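Proteasome activator protein PA26 (Trypanosoma brucei, PDB 1YAR) activates the 20S proteasome, docking on its ends as a ring of identical subunits and probably opening the gate through which substrates enter. Local coordinates at residues S159-K164 and P183-E188; L151-S156 and A194-K199; F28-E33 and Y88-T93; Q16-S21 and I98-P103. All blocks are in the same frame, centred on the assembly; numbering follows the deposited sequence.

Contact 1 of 4, residues S159-K164 and P183-E188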
loop_
_atom_site.group_PDB
_atom_site.type_symbol
_atom_site.label_atom_id
_atom_site.label_comp_id
_atom_site.label_asym_id
_atom_site.label_seq_id
_atom_site.Cartn_x
_atom_site.Cartn_y
_atom_site.Cartn_z
ATOM N N SER O 159 -15.217 -89.869 96.183
ATOM C CA SER O 159 -14.773 -90.082 97.567
ATOM C C SER O 159 -15.580 -89.300 98.612
ATOM O O SER O 159 -15.754 -89.774 99.739
ATOM C CB SER O 159 -13.276 -89.792 97.707
ATOM O OG SER O 159 -13.012 -88.404 97.647
ATOM N N THR O 160 -16.063 -88.112 98.235
ATOM C CA THR O 160 -16.969 -87.320 99.068
ATOM C C THR O 160 -18.291 -88.056 99.290
ATOM O O THR O 160 -18.751 -88.185 100.424
ATOM C CB THR O 160 -17.240 -85.936 98.416
ATOM O OG1 THR O 160 -16.003 -85.253 98.230
ATOM C CG2 THR O 160 -18.023 -85.016 99.362
ATOM N N VAL O 161 -18.869 -88.564 98.205
ATOM C CA VAL O 161 -20.123 -89.301 98.260
ATOM C C VAL O 161 -19.945 -90.660 98.961
ATOM O O VAL O 161 -20.776 -91.048 99.780
ATOM C CB VAL O 161 -20.776 -89.405 96.853
ATOM C CG1 VAL O 161 -22.002 -90.326 96.847
ATOM C CG2 VAL O 161 -21.157 -88.004 96.358
ATOM N N GLU O 162 -18.856 -91.363 98.656
ATOM C CA GLU O 162 -18.563 -92.633 99.332
ATOM C C GLU O 162 -18.558 -92.468 100.851
ATOM O O GLU O 162 -19.234 -93.224 101.563
ATOM C CB GLU O 162 -17.248 -93.225 98.833
ATOM C CG GLU O 162 -17.336 -93.809 97.427
ATOM C CD GLU O 162 -15.972 -94.053 96.801
ATOM O OE1 GLU O 162 -14.953 -93.895 97.508
ATOM O OE2 GLU O 162 -15.915 -94.401 95.597
ATOM N N ASP O 163 -17.827 -91.463 101.335
ATOM C CA ASP O 163 -17.694 -91.200 102.775
ATOM C C ASP O 163 -19.037 -90.951 103.439
ATOM O O ASP O 163 -19.273 -91.428 104.556
ATOM C CB ASP O 163 -16.787 -89.993 103.045
ATOM C CG ASP O 163 -15.366 -90.385 103.379
ATOM O OD1 ASP O 163 -15.125 -91.586 103.649
ATOM O OD2 ASP O 163 -14.418 -89.550 103.398
ATOM N N LYS O 164 -19.910 -90.207 102.760
ATOM C CA LYS O 164 -21.227 -89.914 103.302
ATOM C C LYS O 164 -22.105 -91.153 103.333
ATOM O O LYS O 164 -22.866 -91.358 104.284
ATOM C CB LYS O 164 -21.916 -88.809 102.512
ATOM C CG LYS O 164 -21.409 -87.415 102.815
ATOM C CD LYS O 164 -22.299 -86.388 102.149
ATOM C CE LYS O 164 -21.492 -85.299 101.479
ATOM N NZ LYS O 164 -22.375 -84.595 100.484
ATOM N N PRO O 183 -31.804 -90.850 99.651
ATOM C CA PRO O 183 -31.983 -91.582 98.398
ATOM C C PRO O 183 -31.266 -90.904 97.217
ATOM O O PRO O 183 -30.762 -91.597 96.320
ATOM C CB PRO O 183 -33.507 -91.559 98.181
ATOM C CG PRO O 183 -34.003 -90.396 98.978
ATOM C CD PRO O 183 -33.069 -90.268 100.138
ATOM N N SER O 184 -31.266 -89.571 97.183
ATOM C CA SER O 184 -30.627 -88.855 96.064
ATOM C C SER O 184 -29.108 -88.925 96.142
ATOM O O SER O 184 -28.434 -88.877 95.130
ATOM C CB SER O 184 -31.121 -87.402 95.942
ATOM O OG SER O 184 -32.534 -87.359 95.715
ATOM N N LEU O 185 -28.564 -89.047 97.347
ATOM C CA LEU O 185 -27.119 -89.236 97.489
ATOM C C LEU O 185 -26.640 -90.566 96.850
ATOM O O LEU O 185 -25.590 -90.629 96.201
ATOM C CB LEU O 185 -26.713 -89.151 98.958
ATOM C CG LEU O 185 -25.218 -89.299 99.268
ATOM C CD1 LEU O 185 -24.441 -88.114 98.690
ATOM C CD2 LEU O 185 -24.983 -89.418 100.767
ATOM N N LEU O 186 -27.423 -91.626 97.029
ATOM C CA LEU O 186 -27.129 -92.903 96.402
ATOM C C LEU O 186 -27.198 -92.807 94.884
ATOM O O LEU O 186 -26.314 -93.288 94.176
ATOM C CB LEU O 186 -28.112 -93.967 96.914
ATOM C CG LEU O 186 -27.860 -95.407 96.480
ATOM C CD1 LEU O 186 -26.448 -95.882 96.812
ATOM C CD2 LEU O 186 -28.911 -96.328 97.107
ATOM N N LEU O 187 -28.244 -92.166 94.381
ATOM C CA LEU O 187 -28.361 -91.959 92.937
ATOM C C LEU O 187 -27.265 -91.013 92.420
ATOM O O LEU O 187 -26.832 -91.131 91.279
ATOM C CB LEU O 187 -29.738 -91.416 92.589
ATOM C CG LEU O 187 -30.907 -92.407 92.720
ATOM C CD1 LEU O 187 -32.201 -91.699 92.551
ATOM C CD2 LEU O 187 -30.780 -93.570 91.703
ATOM N N GLU O 188 -26.822 -90.072 93.257
ATOM C CA GLU O 188 -25.719 -89.191 92.850
ATOM C C GLU O 188 -24.403 -89.966 92.612
ATOM O O GLU O 188 -23.595 -89.587 91.748
ATOM C CB GLU O 188 -25.515 -88.044 93.841
ATOM C CG GLU O 188 -24.584 -86.974 93.296
ATOM C CD GLU O 188 -24.209 -85.928 94.317
ATOM O OE1 GLU O 188 -23.271 -85.154 94.020
ATOM O OE2 GLU O 188 -24.838 -85.877 95.397
#

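Contact 2 of 4, residues L151-S156 and A194-K199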
loop_
_atom_site.group_PDB
_atom_site.type_symbol
_atom_site.label_atom_id
_atom_site.label_comp_id
_atom_site.label_asym_id
_atom_site.label_seq_id
_atom_site.Cartn_x
_atom_site.Cartn_y
_atom_site.Cartn_z
ATOM N N LEU O 151 -9.113 -87.683 86.240
ATOM C CA LEU O 151 -9.038 -88.796 87.178
ATOM C C LEU O 151 -9.097 -88.295 88.617
ATOM O O LEU O 151 -9.875 -88.799 89.411
ATOM C CB LEU O 151 -7.773 -89.595 86.932
ATOM C CG LEU O 151 -7.648 -91.037 87.397
ATOM C CD1 LEU O 151 -8.995 -91.776 87.466
ATOM C CD2 LEU O 151 -6.675 -91.729 86.448
ATOM N N ARG O 152 -8.296 -87.286 88.938
ATOM C CA ARG O 152 -8.380 -86.651 90.243
ATOM C C ARG O 152 -9.751 -86.018 90.515
ATOM O O ARG O 152 -10.259 -86.144 91.623
ATOM C CB ARG O 152 -7.251 -85.639 90.454
ATOM C CG ARG O 152 -7.382 -84.836 91.728
ATOM C CD ARG O 152 -6.195 -84.952 92.668
ATOM N NE ARG O 152 -6.461 -84.219 93.909
ATOM C CZ ARG O 152 -5.870 -83.073 94.272
ATOM N NH1 ARG O 152 -4.925 -82.514 93.514
ATOM N NH2 ARG O 152 -6.222 -82.495 95.418
ATOM N N GLU O 153 -10.327 -85.343 89.518
ATOM C CA GLU O 153 -11.687 -84.785 89.621
ATOM C C GLU O 153 -12.695 -85.884 89.990
ATOM O O GLU O 153 -13.484 -85.717 90.911
ATOM C CB GLU O 153 -12.149 -84.169 88.295
ATOM C CG GLU O 153 -11.417 -82.933 87.766
ATOM C CD GLU O 153 -12.157 -82.327 86.572
ATOM O OE1 GLU O 153 -13.424 -82.382 86.577
ATOM O OE2 GLU O 153 -11.492 -81.821 85.613
ATOM N N TYR O 154 -12.662 -86.990 89.251
ATOM C CA TYR O 154 -13.577 -88.121 89.474
ATOM C C TYR O 154 -13.424 -88.718 90.876
ATOM O O TYR O 154 -14.409 -88.854 91.600
ATOM C CB TYR O 154 -13.373 -89.187 88.391
ATOM C CG TYR O 154 -14.086 -90.510 88.621
ATOM C CD1 TYR O 154 -15.472 -90.613 88.502
ATOM C CD2 TYR O 154 -13.354 -91.673 88.920
ATOM C CE1 TYR O 154 -16.121 -91.826 88.719
ATOM C CE2 TYR O 154 -13.988 -92.892 89.130
ATOM C CZ TYR O 154 -15.361 -92.968 89.015
ATOM O OH TYR O 154 -15.991 -94.173 89.218
ATOM N N LEU O 155 -12.188 -89.059 91.251
ATOM C CA LEU O 155 -11.894 -89.614 92.587
ATOM C C LEU O 155 -12.326 -88.688 93.732
ATOM O O LEU O 155 -12.950 -89.147 94.695
ATOM C CB LEU O 155 -10.417 -90.031 92.694
ATOM C CG LEU O 155 -10.026 -91.101 91.661
ATOM C CD1 LEU O 155 -8.497 -91.368 91.662
ATOM C CD2 LEU O 155 -10.838 -92.397 91.844
ATOM N N SER O 156 -11.997 -87.398 93.609
ATOM C CA SER O 156 -12.442 -86.368 94.548
ATOM C C SER O 156 -13.948 -86.470 94.753
ATOM O O SER O 156 -14.418 -86.678 95.872
ATOM C CB SER O 156 -12.120 -84.960 94.021
ATOM O OG SER O 156 -10.782 -84.847 93.557
ATOM N N ALA O 194 -21.747 -92.182 85.754
ATOM C CA ALA O 194 -22.265 -91.935 84.416
ATOM C C ALA O 194 -21.719 -90.626 83.825
ATOM O O ALA O 194 -21.292 -90.602 82.672
ATOM C CB ALA O 194 -23.796 -91.906 84.421
ATOM N N ASP O 195 -21.758 -89.555 84.610
ATOM C CA ASP O 195 -21.422 -88.229 84.088
ATOM C C ASP O 195 -19.957 -88.114 83.705
ATOM O O ASP O 195 -19.629 -87.378 82.784
ATOM C CB ASP O 195 -21.792 -87.125 85.074
ATOM C CG ASP O 195 -23.263 -86.742 84.999
ATOM O OD1 ASP O 195 -24.026 -87.365 84.220
ATOM O OD2 ASP O 195 -23.751 -85.820 85.696
ATOM N N PHE O 196 -19.073 -88.823 84.411
ATOM C CA PHE O 196 -17.664 -88.778 84.038
ATOM C C PHE O 196 -17.377 -89.498 82.750
ATOM O O PHE O 196 -16.519 -89.066 81.975
ATOM C CB PHE O 196 -16.721 -89.176 85.189
ATOM C CG PHE O 196 -16.420 -88.024 86.101
ATOM C CD1 PHE O 196 -17.307 -87.673 87.112
ATOM C CD2 PHE O 196 -15.298 -87.234 85.890
ATOM C CE1 PHE O 196 -17.062 -86.571 87.938
ATOM C CE2 PHE O 196 -15.021 -86.143 86.713
ATOM C CZ PHE O 196 -15.918 -85.795 87.735
ATOM N N MET O 197 -18.136 -90.562 82.487
ATOM C CA MET O 197 -18.027 -91.223 81.195
ATOM C C MET O 197 -18.636 -90.360 80.094
ATOM O O MET O 197 -18.061 -90.252 79.015
ATOM C CB MET O 197 -18.623 -92.632 81.232
ATOM C CG MET O 197 -17.912 -93.571 82.194
ATOM S SD MET O 197 -16.186 -93.899 81.735
ATOM C CE MET O 197 -15.266 -92.825 82.819
ATOM N N LEU O 198 -19.780 -89.737 80.364
ATOM C CA LEU O 198 -20.369 -88.787 79.400
ATOM C C LEU O 198 -19.382 -87.674 79.054
ATOM O O LEU O 198 -19.196 -87.342 77.881
ATOM C CB LEU O 198 -21.684 -88.195 79.926
ATOM C CG LEU O 198 -22.300 -87.062 79.085
ATOM C CD1 LEU O 198 -22.551 -87.523 77.641
ATOM C CD2 LEU O 198 -23.587 -86.591 79.726
ATOM N N LYS O 199 -18.759 -87.106 80.079
ATOM C CA LYS O 199 -17.788 -86.013 79.909
ATOM C C LYS O 199 -16.570 -86.408 79.077
ATOM O O LYS O 199 -16.099 -85.624 78.261
ATOM C CB LYS O 199 -17.358 -85.469 81.261
ATOM C CG LYS O 199 -18.453 -84.657 81.890
ATOM C CD LYS O 199 -18.046 -84.096 83.212
ATOM C CE LYS O 199 -19.237 -83.350 83.781
ATOM N NZ LYS O 199 -18.826 -82.389 84.838
#

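Contact 3 of 4, residues F28-E33 and Y88-T93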
loop_
_atom_site.group_PDB
_atom_site.type_symbol
_atom_site.label_atom_id
_atom_site.label_comp_id
_atom_site.label_asym_id
_atom_site.label_seq_id
_atom_site.Cartn_x
_atom_site.Cartn_y
_atom_site.Cartn_z
ATOM N N PHE O 28 5.920 -80.459 61.738
ATOM C CA PHE O 28 5.216 -81.285 60.746
ATOM C C PHE O 28 5.024 -82.722 61.227
ATOM O O PHE O 28 3.963 -83.304 61.043
ATOM C CB PHE O 28 5.920 -81.280 59.376
ATOM C CG PHE O 28 5.186 -82.054 58.312
ATOM C CD1 PHE O 28 3.876 -81.719 57.956
ATOM C CD2 PHE O 28 5.807 -83.115 57.649
ATOM C CE1 PHE O 28 3.171 -82.432 56.979
ATOM C CE2 PHE O 28 5.125 -83.839 56.649
ATOM C CZ PHE O 28 3.795 -83.494 56.308
ATOM N N ALA O 29 6.049 -83.285 61.859
ATOM C CA ALA O 29 5.941 -84.642 62.398
ATOM C C ALA O 29 4.787 -84.776 63.410
ATOM O O ALA O 29 4.126 -85.819 63.471
ATOM C CB ALA O 29 7.268 -85.063 63.034
ATOM N N VAL O 30 4.567 -83.731 64.212
ATOM C CA VAL O 30 3.460 -83.729 65.169
ATOM C C VAL O 30 2.133 -83.756 64.413
ATOM O O VAL O 30 1.241 -84.562 64.703
ATOM C CB VAL O 30 3.529 -82.498 66.133
ATOM C CG1 VAL O 30 2.229 -82.357 66.933
ATOM C CG2 VAL O 30 4.720 -82.615 67.098
ATOM N N ILE O 31 2.011 -82.870 63.432
ATOM C CA ILE O 31 0.783 -82.765 62.641
ATOM C C ILE O 31 0.468 -84.082 61.923
ATOM O O ILE O 31 -0.684 -84.503 61.847
ATOM C CB ILE O 31 0.869 -81.577 61.638
ATOM C CG1 ILE O 31 0.980 -80.226 62.381
ATOM C CG2 ILE O 31 -0.319 -81.603 60.657
ATOM C CD1 ILE O 31 -0.299 -79.820 63.196
ATOM N N GLU O 32 1.503 -84.744 61.406
ATOM C CA GLU O 32 1.302 -86.055 60.799
ATOM C C GLU O 32 0.752 -87.068 61.809
ATOM O O GLU O 32 -0.152 -87.824 61.485
ATOM C CB GLU O 32 2.601 -86.585 60.225
ATOM C CG GLU O 32 3.107 -85.824 59.026
ATOM C CD GLU O 32 4.311 -86.513 58.411
ATOM O OE1 GLU O 32 5.389 -86.566 59.072
ATOM O OE2 GLU O 32 4.166 -87.001 57.271
ATOM N N GLU O 33 1.318 -87.076 63.010
ATOM C CA GLU O 33 0.868 -87.950 64.101
ATOM C C GLU O 33 -0.573 -87.640 64.517
ATOM O O GLU O 33 -1.381 -88.543 64.692
ATOM C CB GLU O 33 1.832 -87.853 65.298
ATOM C CG GLU O 33 1.421 -88.632 66.559
ATOM C CD GLU O 33 1.165 -90.111 66.331
ATOM O OE1 GLU O 33 1.732 -90.704 65.375
ATOM O OE2 GLU O 33 0.377 -90.692 67.117
ATOM N N TYR O 88 -0.539 -82.436 74.768
ATOM C CA TYR O 88 0.069 -81.236 75.371
ATOM C C TYR O 88 1.550 -81.091 74.988
ATOM O O TYR O 88 1.991 -80.020 74.596
ATOM C CB TYR O 88 -0.063 -81.254 76.899
ATOM C CG TYR O 88 0.442 -80.009 77.617
ATOM C CD1 TYR O 88 -0.451 -79.019 78.027
ATOM C CD2 TYR O 88 1.798 -79.836 77.925
ATOM C CE1 TYR O 88 -0.019 -77.892 78.706
ATOM C CE2 TYR O 88 2.245 -78.692 78.609
ATOM C CZ TYR O 88 1.318 -77.729 78.995
ATOM O OH TYR O 88 1.706 -76.607 79.678
ATOM N N CYS O 89 2.320 -82.165 75.149
ATOM C CA CYS O 89 3.753 -82.108 74.842
ATOM C C CYS O 89 4.020 -81.912 73.337
ATOM O O CYS O 89 4.951 -81.212 72.946
ATOM C CB CYS O 89 4.490 -83.338 75.426
ATOM S SG CYS O 89 4.475 -83.380 77.243
ATOM N N GLN O 90 3.193 -82.515 72.495
ATOM C CA GLN O 90 3.286 -82.328 71.052
ATOM C C GLN O 90 2.945 -80.875 70.652
ATOM O O GLN O 90 3.619 -80.287 69.812
ATOM C CB GLN O 90 2.376 -83.332 70.357
ATOM C CG GLN O 90 3.015 -84.755 70.375
ATOM C CD GLN O 90 2.023 -85.894 70.268
ATOM O OE1 GLN O 90 0.807 -85.690 70.187
ATOM N NE2 GLN O 90 2.555 -87.128 70.283
ATOM N N ALA O 91 1.919 -80.306 71.281
ATOM C CA ALA O 91 1.577 -78.882 71.064
ATOM C C ALA O 91 2.740 -77.941 71.417
ATOM O O ALA O 91 2.983 -76.949 70.725
ATOM C CB ALA O 91 0.351 -78.514 71.864
ATOM N N GLU O 92 3.462 -78.259 72.496
ATOM C CA GLU O 92 4.594 -77.436 72.926
ATOM C C GLU O 92 5.749 -77.465 71.929
ATOM O O GLU O 92 6.461 -76.476 71.786
ATOM C CB GLU O 92 5.072 -77.843 74.320
ATOM C CG GLU O 92 4.074 -77.531 75.435
ATOM C CD GLU O 92 4.019 -76.059 75.813
ATOM O OE1 GLU O 92 4.921 -75.279 75.444
ATOM O OE2 GLU O 92 3.054 -75.668 76.503
ATOM N N THR O 93 5.924 -78.597 71.237
ATOM C CA THR O 93 6.881 -78.682 70.140
ATOM C C THR O 93 6.503 -77.697 69.038
ATOM O O THR O 93 7.362 -76.951 68.559
ATOM C CB THR O 93 6.930 -80.129 69.617
ATOM O OG1 THR O 93 7.449 -80.963 70.663
ATOM C CG2 THR O 93 7.915 -80.277 68.450
#

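Contact 4 of 4, residues Q16-S21 and I98-P103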
loop_
_atom_site.group_PDB
_atom_site.type_symbol
_atom_site.label_atom_id
_atom_site.label_comp_id
_atom_site.label_asym_id
_atom_site.label_seq_id
_atom_site.Cartn_x
_atom_site.Cartn_y
_atom_site.Cartn_z
ATOM N N GLN O 16 20.718 -69.763 65.824
ATOM C CA GLN O 16 20.762 -70.884 64.882
ATOM C C GLN O 16 20.690 -72.259 65.571
ATOM O O GLN O 16 20.004 -73.152 65.073
ATOM C CB GLN O 16 21.954 -70.760 63.922
ATOM C CG GLN O 16 21.799 -71.550 62.589
ATOM C CD GLN O 16 20.431 -71.378 61.900
ATOM O OE1 GLN O 16 20.016 -70.258 61.567
ATOM N NE2 GLN O 16 19.735 -72.494 61.680
ATOM N N ASN O 17 21.365 -72.420 66.715
ATOM C CA ASN O 17 21.293 -73.679 67.488
ATOM C C ASN O 17 19.872 -73.994 67.933
ATOM O O ASN O 17 19.408 -75.130 67.839
ATOM C CB ASN O 17 22.154 -73.620 68.742
ATOM C CG ASN O 17 23.638 -73.562 68.440
ATOM O OD1 ASN O 17 24.065 -73.694 67.285
ATOM N ND2 ASN O 17 24.440 -73.343 69.490
ATOM N N LEU O 18 19.215 -72.966 68.463
ATOM C CA LEU O 18 17.794 -73.005 68.784
ATOM C C LEU O 18 16.965 -73.499 67.595
ATOM O O LEU O 18 16.237 -74.484 67.712
ATOM C CB LEU O 18 17.363 -71.591 69.206
ATOM C CG LEU O 18 16.433 -71.378 70.396
ATOM C CD1 LEU O 18 16.806 -72.260 71.577
ATOM C CD2 LEU O 18 16.405 -69.900 70.808
ATOM N N ARG O 19 17.090 -72.832 66.445
ATOM C CA ARG O 19 16.253 -73.140 65.285
ATOM C C ARG O 19 16.605 -74.477 64.628
ATOM O O ARG O 19 15.736 -75.160 64.083
ATOM C CB ARG O 19 16.259 -71.983 64.271
ATOM C CG ARG O 19 15.609 -70.703 64.827
ATOM C CD ARG O 19 15.575 -69.530 63.858
ATOM N NE ARG O 19 15.156 -68.297 64.535
ATOM C CZ ARG O 19 15.274 -67.076 64.023
ATOM N NH1 ARG O 19 15.833 -66.901 62.833
ATOM N NH2 ARG O 19 14.873 -66.023 64.724
ATOM N N ASP O 20 17.881 -74.853 64.689
ATOM C CA ASP O 20 18.318 -76.173 64.217
ATOM C C ASP O 20 17.761 -77.325 65.048
ATOM O O ASP O 20 17.599 -78.423 64.529
ATOM C CB ASP O 20 19.858 -76.277 64.202
ATOM C CG ASP O 20 20.501 -75.452 63.090
ATOM O OD1 ASP O 20 19.778 -74.921 62.218
ATOM O OD2 ASP O 20 21.738 -75.274 63.009
ATOM N N SER O 21 17.476 -77.053 66.322
ATOM C CA SER O 21 16.987 -78.060 67.275
ATOM C C SER O 21 15.471 -78.270 67.237
ATOM O O SER O 21 14.978 -79.330 67.643
ATOM C CB SER O 21 17.425 -77.714 68.700
ATOM O OG SER O 21 16.870 -76.481 69.132
ATOM N N ILE O 98 7.400 -72.277 66.267
ATOM C CA ILE O 98 6.933 -70.913 65.949
ATOM C C ILE O 98 7.603 -69.820 66.798
ATOM O O ILE O 98 8.170 -68.859 66.256
ATOM C CB ILE O 98 5.390 -70.838 66.044
ATOM C CG1 ILE O 98 4.760 -71.892 65.124
ATOM C CG2 ILE O 98 4.919 -69.438 65.669
ATOM C CD1 ILE O 98 3.276 -72.157 65.417
ATOM N N ALA O 99 7.551 -69.961 68.121
ATOM C CA ALA O 99 7.988 -68.893 69.016
ATOM C C ALA O 99 9.449 -68.488 68.833
ATOM O O ALA O 99 9.793 -67.308 68.973
ATOM C CB ALA O 99 7.711 -69.243 70.479
ATOM N N ILE O 100 10.307 -69.449 68.507
ATOM C CA ILE O 100 11.722 -69.136 68.286
ATOM C C ILE O 100 11.992 -68.552 66.891
ATOM O O ILE O 100 13.153 -68.298 66.547
ATOM C CB ILE O 100 12.648 -70.390 68.568
ATOM C CG1 ILE O 100 12.414 -71.484 67.516
ATOM C CG2 ILE O 100 12.388 -70.921 69.968
ATOM C CD1 ILE O 100 13.264 -72.788 67.737
ATOM N N ARG O 101 10.946 -68.376 66.078
ATOM C CA ARG O 101 11.089 -67.670 64.789
ATOM C C ARG O 101 10.261 -66.381 64.686
ATOM O O ARG O 101 10.127 -65.796 63.606
ATOM C CB ARG O 101 10.774 -68.604 63.625
ATOM C CG ARG O 101 11.742 -69.768 63.501
ATOM C CD ARG O 101 11.307 -70.837 62.513
ATOM N NE ARG O 101 12.377 -71.824 62.302
ATOM C CZ ARG O 101 12.646 -72.862 63.095
ATOM N NH1 ARG O 101 11.919 -73.103 64.190
ATOM N NH2 ARG O 101 13.660 -73.674 62.782
ATOM N N ILE O 102 9.708 -65.927 65.803
ATOM C CA ILE O 102 9.063 -64.605 65.822
ATOM C C ILE O 102 10.192 -63.613 65.627
ATOM O O ILE O 102 11.164 -63.665 66.366
ATOM C CB ILE O 102 8.305 -64.373 67.147
ATOM C CG1 ILE O 102 7.083 -65.296 67.215
ATOM C CG2 ILE O 102 7.878 -62.885 67.282
ATOM C CD1 ILE O 102 6.484 -65.412 68.633
ATOM N N PRO O 103 10.105 -62.758 64.600
ATOM C CA PRO O 103 11.252 -61.920 64.225
ATOM C C PRO O 103 11.394 -60.654 65.047
ATOM O O PRO O 103 10.560 -60.383 65.929
ATOM C CB PRO O 103 10.962 -61.573 62.757
ATOM C CG PRO O 103 9.444 -61.541 62.670
ATOM C CD PRO O 103 8.963 -62.590 63.679
#

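Contact 1 of 4, residues S159-K164 and P183-E188
Val161 and Leu185 meet where two antiparallel helices of the alpha-helical bundle, 150-166 and 183-226, lie side by side. The axes of the two segments pass 10.0 Å apart, their N-to-C directions 140° apart, and what joins them is almost wholly apolar. The two side chains slide past one another in opposite directions, and CG1 of Val161 comes within 3.8 Å of CD1 of Leu185. CG2 of Val161 lies 4.0 Å from the same CD1, so one leucine methyl touches both valine branches. The other methyl, CD2 of Leu185, rests 3.6 Å from CB of Lys164. Leu189, Ile192 and Leu165 continue this apolar layer.

Of the polar residues, the exposed Lys164 lies at the rim, whereas the buried Glu188 brings CD to 4.2 Å from CG2 of Val161. NZ of Lys164 and OE2 of Glu188 are 5.8 Å apart, too far for a direct ion pair. Glu188 instead uses OE1 in a salt bridge with Arg152 of a neighbouring subunit, linking the pair to the ring. The backbone is drawn in too: with CG1 turned anti to its own N (chi1 173°), Val161 sets that methyl 3.7 Å from the carbonyl oxygen of Leu185.

Contact 2 of 4, residues L151-S156 and A194-K199
Tyr154 OH is hydrogen-bonded to OD1 of Asp193, on the helix that also carries Phe196, so the phenol is tied at its far end to the same helix that its ring packs against. Below the hydroxyl the contact is aromatic. Tyr154 turns an edge to the face of Phe196 in a T-shaped pair, with the ring centroids 5.4 Å apart and the planes inclined at 63°. The leading atom is CD1 of Tyr154, 3.7 Å from CG of Phe196.

The tyrosine backbone joins in on the Phe196 ring. CA of Tyr154 sits over one face as a CH-pi contact, 3.8 Å from the centroid of Phe196 and 18° off the ring normal. Having CG anti to the backbone N (chi1 170°) carries the tyrosine ring onward from there, past the inner end of the phenylalanine. Glu153 takes the rim instead: its CB lies near the Phe196 plane, 3.8 Å from CE2. The carboxylate reaches on toward Lys199, but OE1 of Glu153 and NZ of Lys199 remain 5.7 Å apart; the lysine makes a cation-pi contact with Tyr149 of a neighbouring subunit.

Around the pair, Leu73 and Leu77 of helix 71-99 pack on Tyr154, and Ile146 lies against Phe196. Dispersion and ring electrostatics therefore join helix 150-166 to helix 183-226 within the helical bundle of the subunit, while the phenol-to-carboxylate bond satisfies the polar end of a buried tyrosine and probably limits how far its ring can shift.

Contact 3 of 4, residues F28-E33 and Y88-T93
Gln90 and Val30 form the centre of an antiparallel helix pair in the four-helix bundle, where helix 24-57 runs beside helix 71-99. Measured over segments 28-33 and 88-93, the helix axes come within 9.4 Å of each other and their N-to-C directions differ by 145°, close enough for a valine to press on the opposing backbone. On Gln90, the first residue of 88-93 to touch, CB lies 3.6 Å from CG1 of Val30. The second valine methyl, placed beside the backbone N and opposite the carbonyl carbon, comes forward as well: CG2 of Val30 stands 3.7 Å from the carbonyl oxygen of Gln90. One side chain thus covers both the beta carbon and the peptide oxygen of its neighbour.

Farther out, the glutamine reaches in extended form toward Glu33 and Trp34. Its OE1 accepts a hydrogen bond from NE1 of Trp34, one helical turn on from Val30, which holds the amide in place. The amide nitrogen then faces aliphatic carbon, with NE2 of Gln90 4.2 Å from CG of Glu33. The flat ends of the two residues are inclined at 57° to each other.

At Ala91 the side chain points away from 28-33, and its methyl packs on Ile123 and Glu127 of helix 111-130, so the same turn of helix serves two neighbours. Glu92 looks outward to the ring: OE2 and OE1 bond to His206 and Thr209 of a neighbouring subunit. Thr93, the last residue of the segment, returns to the pair more loosely, placing its CB and CG2 each 4.2 Å from CG2 of Val30.

Contact 4 of 4, residues Q16-S21 and I98-P103
The type I beta turn Ala99-Ile102, which follows directly on helix 71-99, presents Ile100 and Arg101 to Arg19 near the end of helix 11-21. Two arginines exchange bonds with backbone carbonyls across the gap. NE of Arg19 donates to the oxygen of Ile100 at 2.8 Å with an N-H...O angle of 147°, and NH2 of Arg19 adds a weak bond to the same oxygen. Going the other way, NH2 of Arg101 donates to the oxygen of Arg19 at 2.9 Å, in a more bent bond of 130°.

The side chains slide past each other in opposite directions. CG of Arg19 lies 4.0 Å above the centre of the Arg101 guanidinium, so aliphatic carbon, not a second cation, covers that face. NH1 of Arg101 also binds the carbonyls of Tyr22 and Val97, while NH2 of Arg19 bonds to Asn216 of a neighbouring subunit.

The loop that follows helix 71-99 is, in 11S activators, the activation loop that acts on the proteasome gate, and these bonds lie at its beginning. Beside them, the isoleucine puts CG1 between N and the carbonyl carbon (chi1 68°), bringing CD1 of Ile100 3.4 Å from the oxygen of Leu18.

In the fold
The four contacts fall into two groups on opposite sides of the centre of an elongated helical subunit. Contacts 1 and 2, with centres 14 Å apart, both join helix 150-166 to helix 183-226; contact 2 encloses contact 1 along the chain, as in a helical hairpin. Contacts 3 and 4, centres 16 Å apart, use helix 71-99 and the turn just after it, which meet helix 24-57 and helix 11-21 respectively; here contact 4 is outermost. The second group is complete in sequence before the first begins, and contacts 1 and 4 lie 53 Å apart between centres. All four touch the same neighbouring subunit, so packing within the subunit and ring assembly draw on the same helices.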